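Local atomic coordinates of EGF family domain-containing protein (Toxoplasma gondii, PDB entry 4Z80), a protein that binds a RON2-like peptide and probably acts as an AMA-family adhesin of the parasite surface at the moving junction during host-cell invasion. Residues S256-C261 with C289-Y294. Sequence-based numbering, arbitrary orientation.
Sequences SILSRC and CRLLGY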
loop_
_atom_site.group_PDB
_atom_site.type_symbol
_atom_site.label_atom_id
_atom_site.label_comp_id
_atom_site.label_asym_id
_atom_site.label_seq_id
_atom_site.Cartn_x
_atom_site.Cartn_y
_atom_site.Cartn_z
ATOM N N SER A 256 -7.112 1.792 -2.027
ATOM C CA SER A 256 -6.304 1.990 -3.240
ATOM C C SER A 256 -6.834 3.160 -4.084
ATOM O O SER A 256 -6.052 3.863 -4.727
ATOM C CB SER A 256 -6.243 0.708 -4.089
ATOM O OG SER A 256 -7.432 0.476 -4.838
ATOM N N ILE A 257 -8.150 3.382 -4.068
ATOM C CA ILE A 257 -8.733 4.479 -4.830
ATOM C C ILE A 257 -8.250 5.815 -4.274
ATOM O O ILE A 257 -7.995 6.754 -5.033
ATOM C CB ILE A 257 -10.284 4.426 -4.814
ATOM C CG1 ILE A 257 -10.780 3.255 -5.674
ATOM C CG2 ILE A 257 -10.896 5.755 -5.310
ATOM C CD1 ILE A 257 -12.291 3.021 -5.610
ATOM N N LEU A 258 -8.130 5.920 -2.952
ATOM C CA LEU A 258 -7.599 7.143 -2.365
ATOM C C LEU A 258 -6.217 7.442 -2.944
ATOM O O LEU A 258 -5.919 8.579 -3.291
ATOM C CB LEU A 258 -7.533 7.046 -0.834
ATOM C CG LEU A 258 -6.996 8.293 -0.120
ATOM C CD1 LEU A 258 -7.863 9.524 -0.412
ATOM C CD2 LEU A 258 -6.896 8.058 1.381
ATOM N N SER A 259 -5.377 6.419 -3.086
ATOM C CA SER A 259 -4.070 6.614 -3.709
ATOM C C SER A 259 -4.160 7.002 -5.177
ATOM O O SER A 259 -3.522 7.957 -5.617
ATOM C CB SER A 259 -3.217 5.350 -3.590
ATOM O OG SER A 259 -2.132 5.430 -4.512
ATOM N N ARG A 260 -4.948 6.247 -5.936
ATOM C CA ARG A 260 -5.114 6.495 -7.364
ATOM C C ARG A 260 -5.426 7.959 -7.643
ATOM O O ARG A 260 -4.882 8.573 -8.563
ATOM C CB ARG A 260 -6.240 5.614 -7.911
ATOM C CG ARG A 260 -6.570 5.873 -9.360
ATOM C CD ARG A 260 -7.722 5.021 -9.831
ATOM N NE ARG A 260 -8.083 5.356 -11.195
ATOM C CZ ARG A 260 -9.070 4.777 -11.872
ATOM N NH1 ARG A 260 -9.810 3.841 -11.301
ATOM N NH2 ARG A 260 -9.315 5.145 -13.122
ATOM N N CYS A 261 -6.303 8.515 -6.822
ATOM C CA CYS A 261 -6.900 9.808 -7.129
ATOM C C CYS A 261 -6.106 11.012 -6.628
ATOM O O CYS A 261 -6.391 12.139 -7.038
ATOM C CB CYS A 261 -8.313 9.871 -6.549
ATOM S SG CYS A 261 -9.453 8.675 -7.258
ATOM N N CYS A 289 -7.067 4.233 6.373
ATOM C CA CYS A 289 -6.301 4.116 5.133
ATOM C C CYS A 289 -5.160 5.124 5.191
ATOM O O CYS A 289 -5.400 6.330 5.245
ATOM C CB CYS A 289 -7.194 4.367 3.910
ATOM S SG CYS A 289 -6.357 4.350 2.311
ATOM N N ARG A 290 -3.923 4.633 5.185
ATOM C CA ARG A 290 -2.744 5.495 5.289
ATOM C C ARG A 290 -1.869 5.326 4.053
ATOM O O ARG A 290 -1.399 4.230 3.772
ATOM C CB ARG A 290 -1.947 5.166 6.549
ATOM C CG ARG A 290 -0.951 6.237 6.932
ATOM C CD ARG A 290 -1.625 7.309 7.795
ATOM N NE ARG A 290 -0.714 8.410 8.094
ATOM C CZ ARG A 290 0.297 8.326 8.953
ATOM N NH1 ARG A 290 0.531 7.184 9.588
ATOM N NH2 ARG A 290 1.080 9.371 9.168
ATOM N N LEU A 291 -1.672 6.408 3.308
ATOM C CA LEU A 291 -0.790 6.396 2.148
ATOM C C LEU A 291 0.658 6.306 2.605
ATOM O O LEU A 291 1.028 6.924 3.602
ATOM C CB LEU A 291 -0.992 7.653 1.303
ATOM C CG LEU A 291 -2.407 7.874 0.761
ATOM C CD1 LEU A 291 -2.458 9.196 0.022
ATOM C CD2 LEU A 291 -2.869 6.744 -0.136
ATOM N N LEU A 292 1.456 5.516 1.885
ATOM C CA LEU A 292 2.894 5.425 2.121
ATOM C C LEU A 292 3.618 6.287 1.098
ATOM O O LEU A 292 3.227 6.354 -0.071
ATOM C CB LEU A 292 3.381 3.984 2.035
ATOM C CG LEU A 292 2.701 2.979 2.965
ATOM C CD1 LEU A 292 3.243 1.575 2.703
ATOM C CD2 LEU A 292 2.888 3.354 4.419
ATOM N N GLY A 293 4.694 6.937 1.526
ATOM C CA GLY A 293 5.417 7.844 0.654
ATOM C C GLY A 293 6.463 7.169 -0.217
ATOM O O GLY A 293 6.973 7.761 -1.161
ATOM N N TYR A 294 6.766 5.918 0.107
ATOM C CA TYR A 294 7.829 5.166 -0.556
ATOM C C TYR A 294 7.311 3.860 -1.147
ATOM O O TYR A 294 6.482 3.172 -0.530
ATOM C CB TYR A 294 8.948 4.848 0.433
ATOM C CG TYR A 294 9.738 6.019 0.978
ATOM C CD1 TYR A 294 10.096 7.091 0.171
ATOM C CD2 TYR A 294 10.153 6.030 2.302
ATOM C CE1 TYR A 294 10.849 8.149 0.676
ATOM C CE2 TYR A 294 10.911 7.073 2.816
ATOM C CZ TYR A 294 11.254 8.131 1.997
ATOM O OH TYR A 294 12.008 9.185 2.505
#
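Leu-258 opens the contact from helix 252-262: its methyl CD2 meets the sulfur of Cys-289, CD2 to SG 3.9 Å. CG of Leu-258 stands anti to the backbone N (chi1 -180°), which carries the branch out toward strand 289-291, and the same CG also sits more loosely beside CD2 of Leu-291, at 4.4 Å. SG of Cys-289 is disulfide-bonded to Cys-255, three residues before Leu-258 on the same helix, so a covalent tie and an apolar contact join helix and strand at the same place. The strand pairs antiparallel with 280-283 and also shares backbone hydrogen bonds with Gly-213 and Met-153, part of the PAN-type fold expected for the AMA family; the axes of helix segment 256-261 and strand 289-291 come within 8.8 Å, their N-to-C directions 35° apart. Ser-259 follows with its carbon side: CB lies 3.7 Å from CD2 of Leu-291, and that methyl also rests on CA of Ser-259, 3.8 Å away. The hydroxyl OG is engaged apart from this apolar touch, hydrogen-bonded to the carbonyl of Leu-278 and to OG of Ser-334. Further along, Cys-261 closes a second disulfide, to Cys-183.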